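Local coordinates for Low molecular weight phosphotyrosine protein phosphatase 1 (Drosophila melanogaster, PDB 7CUY) that hydrolyses phosphotyrosine in proteins and probably also acts on small aryl and acyl phosphates, as a low molecular weight tyrosine phosphatase of the cytoplasm, at residues S16-V21 with Q139-A144; V22-L27 with V35-A40; Q76-F81 with L98-S103; D82-M87 with S93-L98. All blocks are in the same frame, centred on the assembly; numbering follows the deposited sequence.

Contact 1 (S16-V21 with Q139-A144)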
loop_
_atom_site.group_PDB
_atom_site.type_symbol
_atom_site.label_atom_id
_atom_site.label_comp_id
_atom_site.label_asym_id
_atom_site.label_seq_id
_atom_site.Cartn_x
_atom_site.Cartn_y
_atom_site.Cartn_z
ATOM N N SER A 16 -3.234 2.789 -1.726
ATOM C CA SER A 16 -2.111 2.626 -0.801
ATOM C C SER A 16 -2.338 3.206 0.604
ATOM O O SER A 16 -1.705 2.722 1.550
ATOM C CB SER A 16 -0.824 3.215 -1.411
ATOM O OG SER A 16 -0.980 4.537 -1.888
ATOM N N PRO A 17 -3.180 4.231 0.812
ATOM C CA PRO A 17 -3.443 4.635 2.201
ATOM C C PRO A 17 -4.185 3.567 2.973
ATOM O O PRO A 17 -3.928 3.395 4.166
ATOM C CB PRO A 17 -4.280 5.917 2.058
ATOM C CG PRO A 17 -4.021 6.406 0.711
ATOM C CD PRO A 17 -3.797 5.182 -0.132
ATOM N N ILE A 18 -5.097 2.846 2.320
ATOM C CA ILE A 18 -5.730 1.693 2.951
ATOM C C ILE A 18 -4.677 0.641 3.272
ATOM O O ILE A 18 -4.598 0.143 4.398
ATOM C CB ILE A 18 -6.842 1.132 2.038
ATOM C CG1 ILE A 18 -8.058 2.063 2.008
ATOM C CG2 ILE A 18 -7.237 -0.288 2.437
ATOM C CD1 ILE A 18 -9.081 1.694 0.902
ATOM N N ALA A 19 -3.838 0.302 2.281
ATOM C CA ALA A 19 -2.809 -0.712 2.484
ATOM C C ALA A 19 -1.842 -0.301 3.588
ATOM O O ALA A 19 -1.395 -1.138 4.384
ATOM C CB ALA A 19 -2.060 -0.979 1.167
ATOM N N GLU A 20 -1.517 0.985 3.664
ATOM C CA GLU A 20 -0.669 1.452 4.750
ATOM C C GLU A 20 -1.360 1.290 6.096
ATOM O O GLU A 20 -0.758 0.808 7.059
ATOM C CB GLU A 20 -0.280 2.909 4.534
ATOM C CG GLU A 20 0.511 3.463 5.712
ATOM C CD GLU A 20 0.636 4.958 5.672
ATOM O OE1 GLU A 20 0.067 5.587 4.749
ATOM O OE2 GLU A 20 1.328 5.498 6.544
ATOM N N VAL A 21 -2.628 1.687 6.186
ATOM C CA VAL A 21 -3.321 1.600 7.469
ATOM C C VAL A 21 -3.560 0.138 7.855
ATOM O O VAL A 21 -3.427 -0.250 9.033
ATOM C CB VAL A 21 -4.633 2.404 7.415
ATOM C CG1 VAL A 21 -5.495 2.070 8.614
ATOM C CG2 VAL A 21 -4.348 3.898 7.383
ATOM N N GLN A 139 -10.507 -5.513 1.750
ATOM C CA GLN A 139 -10.502 -6.956 1.969
ATOM C C GLN A 139 -9.225 -7.593 1.431
ATOM O O GLN A 139 -8.634 -8.465 2.080
ATOM C CB GLN A 139 -11.735 -7.599 1.325
ATOM C CG GLN A 139 -13.042 -7.300 2.045
ATOM C CD GLN A 139 -14.021 -8.481 2.048
ATOM O OE1 GLN A 139 -13.789 -9.530 1.415
ATOM N NE2 GLN A 139 -15.110 -8.326 2.798
ATOM N N GLN A 140 -8.778 -7.165 0.247
ATOM C CA GLN A 140 -7.562 -7.725 -0.334
ATOM C C GLN A 140 -6.342 -7.401 0.518
ATOM O O GLN A 140 -5.514 -8.276 0.794
ATOM C CB GLN A 140 -7.371 -7.202 -1.759
ATOM C CG GLN A 140 -8.390 -7.738 -2.748
ATOM C CD GLN A 140 -8.353 -6.996 -4.078
ATOM O OE1 GLN A 140 -8.751 -5.833 -4.160
ATOM N NE2 GLN A 140 -7.892 -7.669 -5.123
ATOM N N CYS A 141 -6.213 -6.142 0.932
ATOM C CA CYS A 141 -5.090 -5.736 1.769
ATOM C C CYS A 141 -5.057 -6.504 3.090
ATOM O O CYS A 141 -3.981 -6.835 3.600
ATOM C CB CYS A 141 -5.171 -4.231 2.024
ATOM S SG CYS A 141 -4.882 -3.251 0.525
ATOM N N VAL A 142 -6.220 -6.755 3.686
ATOM C CA VAL A 142 -6.242 -7.512 4.934
ATOM C C VAL A 142 -5.603 -8.885 4.737
ATOM O O VAL A 142 -4.766 -9.323 5.540
ATOM C CB VAL A 142 -7.685 -7.615 5.454
ATOM C CG1 VAL A 142 -7.787 -8.653 6.588
ATOM C CG2 VAL A 142 -8.159 -6.250 5.922
ATOM N N VAL A 143 -5.941 -9.561 3.636
ATOM C CA VAL A 143 -5.397 -10.887 3.381
ATOM C C VAL A 143 -3.932 -10.802 2.960
ATOM O O VAL A 143 -3.085 -11.546 3.464
ATOM C CB VAL A 143 -6.249 -11.619 2.329
ATOM C CG1 VAL A 143 -5.578 -12.937 1.906
ATOM C CG2 VAL A 143 -7.683 -11.867 2.871
ATOM N N ALA A 144 -3.614 -9.907 2.023
ATOM C CA ALA A 144 -2.245 -9.804 1.522
ATOM C C ALA A 144 -1.274 -9.387 2.622
ATOM O O ALA A 144 -0.183 -9.951 2.752
ATOM C CB ALA A 144 -2.189 -8.803 0.357
#
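Helices 15-29 and 132-153 come together where Ala19 faces Cys141, with 5.6 Å between Ala19 CA and Cys141 CA, a short spacing consistent with the small residues that meet there. The case illustrates how a single sulfur can carry a helix-helix contact. Cys141 directs its side chain at the facing helix, and SG, beside its own backbone N (chi1 -68°), settles against Ala19, 3.7 Å from Ala19 CB and 3.8 Å from Ala19 CA. It thus lies along both the methyl and the backbone of one residue. Ile18 joins from the flank with its gamma branch, Ile18 CG2 standing 4.2 Å from Cys141 SG. No hydrogen bond crosses, and the buried area is a modest 98 Å². Helix 15-29 follows directly on the CX5R phosphate-binding loop that runs from Cys9 to Arg15, by similarity the nucleophile and an active-site arginine, so the contact joins the first turns after that loop to the long C-terminal helix. Ala19 also touches Met7 of strand 3-9, which places it between sheet and helix. At the helix start, Ser16 OG is hydrogen-bonded to Asn12 ND2, and a turn after Ala19 the Val22 side chain packs on Cys141 CB rather than its sulfur.

Contact 2 (V22-L27 with V35-A40)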
loop_
_atom_site.group_PDB
_atom_site.type_symbol
_atom_site.label_atom_id
_atom_site.label_comp_id
_atom_site.label_asym_id
_atom_site.label_seq_id
_atom_site.Cartn_x
_atom_site.Cartn_y
_atom_site.Cartn_z
ATOM N N VAL A 22 -3.913 -0.701 6.879
ATOM C CA VAL A 22 -4.142 -2.107 7.183
ATOM C C VAL A 22 -2.843 -2.770 7.625
ATOM O O VAL A 22 -2.838 -3.593 8.548
ATOM C CB VAL A 22 -4.782 -2.819 5.973
ATOM C CG1 VAL A 22 -4.747 -4.319 6.145
ATOM C CG2 VAL A 22 -6.220 -2.354 5.774
ATOM N N MET A 23 -1.713 -2.405 7.003
ATOM C CA MET A 23 -0.450 -3.033 7.390
ATOM C C MET A 23 -0.088 -2.671 8.826
ATOM O O MET A 23 0.338 -3.537 9.605
ATOM C CB MET A 23 0.665 -2.632 6.423
ATOM C CG MET A 23 2.012 -3.351 6.621
ATOM S SD MET A 23 2.052 -5.054 5.960
ATOM C CE MET A 23 1.843 -5.958 7.448
ATOM N N VAL A 24 -0.283 -1.406 9.207
ATOM C CA VAL A 24 0.017 -0.994 10.573
ATOM C C VAL A 24 -0.890 -1.725 11.556
ATOM O O VAL A 24 -0.431 -2.240 12.576
ATOM C CB VAL A 24 -0.091 0.535 10.713
ATOM C CG1 VAL A 24 -0.094 0.943 12.173
ATOM C CG2 VAL A 24 1.082 1.177 10.020
ATOM N N ASP A 25 -2.185 -1.807 11.241
ATOM C CA ASP A 25 -3.116 -2.569 12.063
ATOM C C ASP A 25 -2.733 -4.039 12.120
ATOM O O ASP A 25 -2.838 -4.684 13.173
ATOM C CB ASP A 25 -4.529 -2.414 11.511
ATOM C CG ASP A 25 -5.569 -3.106 12.371
ATOM O OD1 ASP A 25 -5.491 -2.972 13.618
ATOM O OD2 ASP A 25 -6.461 -3.778 11.796
ATOM N N THR A 26 -2.278 -4.586 10.999
ATOM C CA THR A 26 -1.884 -5.982 10.968
ATOM C C THR A 26 -0.657 -6.223 11.836
ATOM O O THR A 26 -0.608 -7.196 12.601
ATOM C CB THR A 26 -1.635 -6.392 9.517
ATOM O OG1 THR A 26 -2.883 -6.398 8.821
ATOM C CG2 THR A 26 -0.993 -7.754 9.429
ATOM N N LEU A 27 0.341 -5.351 11.744
ATOM C CA LEU A 27 1.501 -5.474 12.620
ATOM C C LEU A 27 1.113 -5.342 14.091
ATOM O O LEU A 27 1.664 -6.051 14.940
ATOM C CB LEU A 27 2.544 -4.415 12.270
ATOM C CG LEU A 27 3.116 -4.542 10.857
ATOM C CD1 LEU A 27 3.685 -3.193 10.414
ATOM C CD2 LEU A 27 4.163 -5.662 10.781
ATOM N N VAL A 35 8.733 -2.646 12.649
ATOM C CA VAL A 35 8.406 -2.462 11.234
ATOM C C VAL A 35 7.671 -1.135 11.088
ATOM O O VAL A 35 6.615 -0.938 11.698
ATOM C CB VAL A 35 7.552 -3.612 10.665
ATOM C CG1 VAL A 35 7.270 -3.376 9.172
ATOM C CG2 VAL A 35 8.219 -4.975 10.876
ATOM N N GLU A 36 8.225 -0.232 10.282
ATOM C CA GLU A 36 7.618 1.059 9.972
ATOM C C GLU A 36 6.957 0.985 8.601
ATOM O O GLU A 36 7.460 0.310 7.704
ATOM C CB GLU A 36 8.682 2.167 10.012
ATOM C CG GLU A 36 8.303 3.487 9.338
ATOM C CD GLU A 36 9.537 4.281 8.859
ATOM O OE1 GLU A 36 10.373 4.664 9.718
ATOM O OE2 GLU A 36 9.664 4.510 7.631
ATOM N N VAL A 37 5.814 1.653 8.456
ATOM C CA VAL A 37 5.017 1.626 7.238
ATOM C C VAL A 37 4.723 3.060 6.802
ATOM O O VAL A 37 4.383 3.905 7.627
ATOM C CB VAL A 37 3.697 0.852 7.432
ATOM C CG1 VAL A 37 3.045 0.558 6.083
ATOM C CG2 VAL A 37 3.926 -0.451 8.226
ATOM N N ASP A 38 4.821 3.318 5.497
ATOM C CA ASP A 38 4.551 4.622 4.902
ATOM C C ASP A 38 3.841 4.350 3.585
ATOM O O ASP A 38 3.729 3.192 3.166
ATOM C CB ASP A 38 5.853 5.410 4.728
ATOM C CG ASP A 38 5.636 6.902 4.400
ATOM O OD1 ASP A 38 4.569 7.470 4.727
ATOM O OD2 ASP A 38 6.577 7.519 3.830
ATOM N N SER A 39 3.324 5.394 2.935
ATOM C CA SER A 39 2.786 5.220 1.586
ATOM C C SER A 39 3.104 6.453 0.745
ATOM O O SER A 39 3.383 7.525 1.282
ATOM C CB SER A 39 1.271 4.944 1.597
ATOM O OG SER A 39 0.552 6.055 2.112
ATOM N N ALA A 40 3.089 6.298 -0.581
ATOM C CA ALA A 40 3.321 7.455 -1.446
ATOM C C ALA A 40 2.772 7.190 -2.846
ATOM O O ALA A 40 2.332 6.080 -3.168
ATOM C CB ALA A 40 4.809 7.823 -1.500
#
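Val37, in the strand 35-40, is met by three residues of helix 22-27, a compact example of how a helix covers one side of a strand. The two run nearly antiparallel, their axes at 167° and 8.6 Å apart at closest approach. Packing is tightest around one branch of the valine: Val37 CG2 lies 3.5 Å from Leu27 CD1. Met23 approaches at about a right angle, its CG 3.8 Å from Val37 CG2; chi1 of -173° sets CG opposite the backbone N and against the valine, and the chain bends away after it at chi2 and chi3. Leu27 serves two valines at once, since Leu27 CD1 also reaches Val35 CG1 at 3.8 Å and CD2 lies close to Val35 CB. Met23 and Leu27 are buried, whereas Val24 forms the exposed margin. It still touches the strand, Val24 CG2 coming to 3.7 Å from Val37 CB, the two side chains lying alongside and pointing opposite ways. Glu36 and Asp38 point to the other face of the sheet, where Asp38 forms a salt bridge with Arg71. Within the helix, Val22 O takes both the backbone N and OG1 of Thr26, the hydroxyl from above the carbonyl plane. Helix 15-29 is the connection of a beta-alpha-beta crossover between parallel strands 3-9 and 35-41, the latter an outermost strand of the sheet. Helix 15-29 also packs on helix 132-153, where Met23 touches Cys145 and Leu27 touches Leu153.

Contact 3 (Q76-F81 with L98-S103)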
loop_
_atom_site.group_PDB
_atom_site.type_symbol
_atom_site.label_atom_id
_atom_site.label_comp_id
_atom_site.label_asym_id
_atom_site.label_seq_id
_atom_site.Cartn_x
_atom_site.Cartn_y
_atom_site.Cartn_z
ATOM N N GLN A 76 15.160 8.562 -3.273
ATOM C CA GLN A 76 15.793 8.098 -2.044
ATOM C C GLN A 76 14.938 7.061 -1.321
ATOM O O GLN A 76 15.462 6.338 -0.464
ATOM C CB GLN A 76 16.108 9.258 -1.103
ATOM C CG GLN A 76 14.973 9.648 -0.169
ATOM C CD GLN A 76 15.453 10.438 1.034
ATOM O OE1 GLN A 76 15.297 11.667 1.093
ATOM N NE2 GLN A 76 16.028 9.734 2.013
ATOM N N ASP A 77 13.641 6.970 -1.653
ATOM C CA ASP A 77 12.808 5.896 -1.124
ATOM C C ASP A 77 13.413 4.539 -1.436
ATOM O O ASP A 77 13.384 3.635 -0.600
ATOM C CB ASP A 77 11.396 5.969 -1.699
ATOM C CG ASP A 77 10.582 7.114 -1.134
ATOM O OD1 ASP A 77 10.779 7.492 0.042
ATOM O OD2 ASP A 77 9.733 7.643 -1.878
ATOM N N PHE A 78 13.985 4.376 -2.631
ATOM C CA PHE A 78 14.507 3.059 -2.978
ATOM C C PHE A 78 15.749 2.697 -2.176
ATOM O O PHE A 78 16.144 1.529 -2.187
ATOM C CB PHE A 78 14.802 2.973 -4.476
ATOM C CG PHE A 78 13.581 3.125 -5.336
ATOM C CD1 PHE A 78 12.859 2.012 -5.749
ATOM C CD2 PHE A 78 13.146 4.382 -5.717
ATOM C CE1 PHE A 78 11.722 2.151 -6.534
ATOM C CE2 PHE A 78 12.017 4.532 -6.509
ATOM C CZ PHE A 78 11.308 3.420 -6.919
ATOM N N SER A 79 16.361 3.653 -1.479
ATOM C CA SER A 79 17.442 3.354 -0.545
ATOM C C SER A 79 16.993 3.313 0.908
ATOM O O SER A 79 17.694 2.723 1.737
ATOM C CB SER A 79 18.567 4.389 -0.662
ATOM O OG SER A 79 19.155 4.385 -1.948
ATOM N N GLU A 80 15.856 3.929 1.243
ATOM C CA GLU A 80 15.394 3.914 2.624
ATOM C C GLU A 80 14.538 2.690 2.959
ATOM O O GLU A 80 14.630 2.157 4.075
ATOM C CB GLU A 80 14.609 5.194 2.934
ATOM C CG GLU A 80 14.109 5.236 4.396
ATOM C CD GLU A 80 13.353 6.521 4.763
ATOM O OE1 GLU A 80 13.633 7.581 4.154
ATOM O OE2 GLU A 80 12.503 6.460 5.681
ATOM N N PHE A 81 13.698 2.226 2.037
ATOM C CA PHE A 81 12.742 1.175 2.368
ATOM C C PHE A 81 13.261 -0.198 1.957
ATOM O O PHE A 81 13.907 -0.353 0.918
ATOM C CB PHE A 81 11.379 1.459 1.726
ATOM C CG PHE A 81 10.709 2.661 2.308
ATOM C CD1 PHE A 81 10.953 3.919 1.794
ATOM C CD2 PHE A 81 9.880 2.541 3.416
ATOM C CE1 PHE A 81 10.353 5.038 2.352
ATOM C CE2 PHE A 81 9.278 3.653 3.989
ATOM C CZ PHE A 81 9.512 4.905 3.459
ATOM N N LEU A 98 11.513 3.670 -12.125
ATOM C CA LEU A 98 12.009 4.652 -11.163
ATOM C C LEU A 98 13.192 4.160 -10.324
ATOM O O LEU A 98 14.057 4.963 -9.961
ATOM C CB LEU A 98 10.878 5.080 -10.236
ATOM C CG LEU A 98 9.903 6.081 -10.852
ATOM C CD1 LEU A 98 8.637 6.179 -9.997
ATOM C CD2 LEU A 98 10.593 7.423 -10.957
ATOM N N ALA A 99 13.238 2.875 -9.983
ATOM C CA ALA A 99 14.243 2.341 -9.064
ATOM C C ALA A 99 15.659 2.517 -9.608
ATOM O O ALA A 99 15.950 2.031 -10.708
ATOM C CB ALA A 99 13.976 0.852 -8.832
ATOM N N PRO A 100 16.563 3.174 -8.894
ATOM C CA PRO A 100 17.969 3.120 -9.315
ATOM C C PRO A 100 18.472 1.686 -9.297
ATOM O O PRO A 100 18.255 0.943 -8.336
ATOM C CB PRO A 100 18.697 4.000 -8.291
ATOM C CG PRO A 100 17.673 4.439 -7.304
ATOM C CD PRO A 100 16.319 4.175 -7.846
ATOM N N LYS A 101 19.118 1.286 -10.389
ATOM C CA LYS A 101 19.631 -0.070 -10.499
ATOM C C LYS A 101 20.559 -0.388 -9.341
ATOM O O LYS A 101 21.507 0.352 -9.066
ATOM C CB LYS A 101 20.378 -0.256 -11.817
ATOM C CG LYS A 101 21.208 -1.533 -11.861
ATOM C CD LYS A 101 21.615 -1.846 -13.289
ATOM C CE LYS A 101 22.298 -3.206 -13.389
ATOM N NZ LYS A 101 23.487 -3.127 -14.285
ATOM N N GLY A 102 20.280 -1.502 -8.664
ATOM C CA GLY A 102 21.079 -1.920 -7.540
ATOM C C GLY A 102 20.679 -1.336 -6.214
ATOM O O GLY A 102 21.374 -1.590 -5.223
ATOM N N SER A 103 19.600 -0.550 -6.160
ATOM C CA SER A 103 19.118 -0.021 -4.890
ATOM C C SER A 103 18.559 -1.148 -4.021
ATOM O O SER A 103 18.117 -2.186 -4.517
ATOM C CB SER A 103 18.042 1.042 -5.115
ATOM O OG SER A 103 17.085 0.604 -6.068
#
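Phe78, on the short helix 77-80, faces the chain from Leu98 to Ser103, where helix 89-98 ends, Ala99 leaves helical geometry and a type II beta turn follows from Pro100 to Ser103, with Gly102 at the third position in the positive-phi conformation. This loop leads from the helix to strand 106-109 in a beta-alpha-beta unit of the parallel sheet, and the contact shows how one aromatic ring can serve as the surface on which such a loop lies. The ring, swung beside its own backbone N (chi1 -63°), has Ala99 CA over one face: Ala99 CA stands 3.6 Å from the Phe78 ring centroid, only 12° off the ring normal, a CH-pi contact. The alanine methyl leans toward one side of the ring, with Ala99 CB 3.5 Å from Phe78 CE1. Leu98 crosses the phenyl group at about a right angle, its CB 3.7 Å from Phe78 CZ, and Pro100 brings CD within 3.8 Å of Phe78 CD2 from an oblique direction. Beyond the ring, at the end of the turn, Ser103 CB lies 3.5 Å from the backbone Phe78 O, and Ser103 OG 3.7 Å from Phe78 CB. The ring also touches Leu107 of strand 106-109 and Ile73, which places it between the helix end and the sheet. The turn itself is closed at a doubly used carbonyl: Pro100 O accepts Ser103 N and, in the carbonyl plane at 2.6 Å, Ser103 OG.

Contact 4 (D82-M87 with S93-L98); sequences DYIFGM and SELRRL
Leu95 of helix 89-98 packs on Ile84 and the backbone of Gly86 in an apolar helix-on-sheet contact, buried under the helix that follows strand 83-86. The axes of the two segments make 142° and approach to 9.3 Å. Both methyls of the leucine, whose CG lies beside the backbone N (chi1 -71°), take part, CD2 mainly on Ile84 and CD1 mainly on the main chain. Leu95 CD2 meets Ile84 CG2 at 3.9 Å, and Leu95 CD1 rests over main chain, 3.8 Å from Gly86 N and 4.0 Å from Gly86 CA. Such a leucine seated on a glycine shows how a strand lacking a side chain at one position can bring a helix methyl to its backbone. Strand, helix and strand 106-109 form a beta-alpha-beta unit, in which the strand end comes near the catalytic loop: Gly86 lies about 7 Å from the side chain of Cys9, the probable nucleophile. On the far side of the strand, Phe85 turns from the helix and stacks edge-to-face with Phe148 of helix 132-153. One helix turn carries a salt bridge at its surface: Arg97 grips Glu94 side-on with two nitrogens, NE reaching OE2 at 2.7 Å and NH2 reaching OE1 at 3.1 Å.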
loop_
_atom_site.group_PDB
_atom_site.type_symbol
_atom_site.label_atom_id
_atom_site.label_comp_id
_atom_site.label_asym_id
_atom_site.label_seq_id
_atom_site.Cartn_x
_atom_site.Cartn_y
_atom_site.Cartn_z
ATOM N N ASP A 82 12.971 -1.194 2.794
ATOM C CA ASP A 82 13.327 -2.570 2.496
ATOM C C ASP A 82 12.373 -3.194 1.500
ATOM O O ASP A 82 12.788 -4.027 0.687
ATOM C CB ASP A 82 13.330 -3.382 3.783
ATOM C CG ASP A 82 14.220 -2.776 4.827
ATOM O OD1 ASP A 82 15.449 -2.993 4.736
ATOM O OD2 ASP A 82 13.698 -2.051 5.707
ATOM N N TYR A 83 11.110 -2.788 1.543
ATOM C CA TYR A 83 10.052 -3.336 0.714
ATOM C C TYR A 83 9.243 -2.189 0.145
ATOM O O TYR A 83 8.798 -1.320 0.895
ATOM C CB TYR A 83 9.142 -4.250 1.536
ATOM C CG TYR A 83 9.912 -5.346 2.228
ATOM C CD1 TYR A 83 10.344 -6.462 1.519
ATOM C CD2 TYR A 83 10.210 -5.263 3.583
ATOM C CE1 TYR A 83 11.061 -7.480 2.151
ATOM C CE2 TYR A 83 10.926 -6.255 4.226
ATOM C CZ TYR A 83 11.346 -7.372 3.505
ATOM O OH TYR A 83 12.051 -8.369 4.143
ATOM N N ILE A 84 9.052 -2.181 -1.170
ATOM C CA ILE A 84 8.155 -1.238 -1.827
ATOM C C ILE A 84 7.111 -2.034 -2.601
ATOM O O ILE A 84 7.466 -2.896 -3.407
ATOM C CB ILE A 84 8.926 -0.283 -2.755
ATOM C CG1 ILE A 84 10.005 0.457 -1.952
ATOM C CG2 ILE A 84 7.977 0.697 -3.374
ATOM C CD1 ILE A 84 10.677 1.585 -2.681
ATOM N N PHE A 85 5.835 -1.751 -2.351
ATOM C CA PHE A 85 4.706 -2.501 -2.894
ATOM C C PHE A 85 3.919 -1.669 -3.901
ATOM O O PHE A 85 3.465 -0.568 -3.577
ATOM C CB PHE A 85 3.735 -2.930 -1.784
ATOM C CG PHE A 85 4.223 -4.070 -0.925
ATOM C CD1 PHE A 85 4.084 -5.380 -1.342
ATOM C CD2 PHE A 85 4.780 -3.828 0.311
ATOM C CE1 PHE A 85 4.507 -6.434 -0.530
ATOM C CE2 PHE A 85 5.217 -4.868 1.114
ATOM C CZ PHE A 85 5.080 -6.172 0.694
ATOM N N GLY A 86 3.698 -2.226 -5.112
ATOM C CA GLY A 86 2.696 -1.683 -6.003
ATOM C C GLY A 86 1.369 -2.393 -5.817
ATOM O O GLY A 86 1.292 -3.459 -5.219
ATOM N N MET A 87 0.311 -1.791 -6.344
ATOM C CA MET A 87 -1.011 -2.395 -6.253
ATOM C C MET A 87 -1.414 -3.177 -7.500
ATOM O O MET A 87 -2.175 -4.148 -7.385
ATOM C CB MET A 87 -2.062 -1.317 -5.972
ATOM C CG MET A 87 -1.771 -0.486 -4.725
ATOM S SD MET A 87 -1.855 -1.447 -3.198
ATOM C CE MET A 87 -0.229 -1.206 -2.539
ATOM N N SER A 93 5.356 -1.545 -13.347
ATOM C CA SER A 93 6.143 -0.952 -14.433
ATOM C C SER A 93 6.746 0.382 -14.012
ATOM O O SER A 93 7.941 0.631 -14.218
ATOM C CB SER A 93 5.275 -0.768 -15.682
ATOM O OG SER A 93 4.748 -2.016 -16.131
ATOM N N GLU A 94 5.935 1.248 -13.394
ATOM C CA GLU A 94 6.431 2.550 -12.953
ATOM C C GLU A 94 7.552 2.407 -11.928
ATOM O O GLU A 94 8.571 3.103 -12.014
ATOM C CB GLU A 94 5.279 3.383 -12.391
ATOM C CG GLU A 94 4.335 3.952 -13.448
ATOM C CD GLU A 94 4.967 5.102 -14.255
ATOM O OE1 GLU A 94 4.546 6.275 -14.093
ATOM O OE2 GLU A 94 5.885 4.834 -15.056
ATOM N N LEU A 95 7.387 1.516 -10.943
ATOM C CA LEU A 95 8.436 1.340 -9.941
ATOM C C LEU A 95 9.728 0.834 -10.573
ATOM O O LEU A 95 10.828 1.289 -10.215
ATOM C CB LEU A 95 7.965 0.376 -8.839
ATOM C CG LEU A 95 6.891 0.913 -7.895
ATOM C CD1 LEU A 95 6.249 -0.189 -7.084
ATOM C CD2 LEU A 95 7.482 1.969 -6.989
ATOM N N ARG A 96 9.617 -0.132 -11.497
ATOM C CA ARG A 96 10.793 -0.633 -12.197
ATOM C C ARG A 96 11.546 0.503 -12.878
ATOM O O ARG A 96 12.776 0.589 -12.783
ATOM C CB ARG A 96 10.396 -1.692 -13.229
ATOM C CG ARG A 96 10.206 -3.112 -12.695
ATOM C CD ARG A 96 10.195 -4.158 -13.841
ATOM N NE ARG A 96 9.171 -3.844 -14.835
ATOM C CZ ARG A 96 9.432 -3.245 -15.992
ATOM N NH1 ARG A 96 10.691 -2.924 -16.293
ATOM N NH2 ARG A 96 8.440 -2.961 -16.835
ATOM N N ARG A 97 10.832 1.393 -13.564
ATOM C CA ARG A 97 11.561 2.448 -14.260
ATOM C C ARG A 97 12.149 3.462 -13.284
ATOM O O ARG A 97 13.211 4.027 -13.558
ATOM C CB ARG A 97 10.669 3.143 -15.294
ATOM C CG ARG A 97 10.094 4.461 -14.854
ATOM C CD ARG A 97 9.455 5.266 -15.991
ATOM N NE ARG A 97 8.295 5.978 -15.453
ATOM C CZ ARG A 97 8.363 7.137 -14.798
ATOM N NH1 ARG A 97 9.532 7.735 -14.624
ATOM N NH2 ARG A 97 7.259 7.704 -14.316
ATOM N N LEU A 98 11.513 3.670 -12.125
ATOM C CA LEU A 98 12.009 4.652 -11.163
ATOM C C LEU A 98 13.192 4.160 -10.324
ATOM O O LEU A 98 14.057 4.963 -9.961
ATOM C CB LEU A 98 10.878 5.080 -10.236
ATOM C CG LEU A 98 9.903 6.081 -10.852
ATOM C CD1 LEU A 98 8.637 6.179 -9.997
ATOM C CD2 LEU A 98 10.593 7.423 -10.957
#

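The four contacts cover both sides of one parallel sheet. Contacts 1 and 2 follow each other along helix 15-29, their centres 9 Å apart, tied by Glu20 OE1, probably hydrogen-bonded to Ser39 OG at 2.7 Å. Contacts 3 and 4, also 9 Å apart between centres, share Leu98. The pairs are bridged at Phe81, which touches Glu36 and Asp38 of contact 2, and at Met87, whose CE is 4.1 Å from Ala19 CB. The side chain of Ala19 is about 8 Å, and Gly86 about 7 Å, from the side chain of Cys9, the nucleophile by similarity; the side chain of Leu98 is about 12 Å from that of Cys9. Bound HEPES lies about 8 Å from the Ile18 side chain and 10 Å from Gly86.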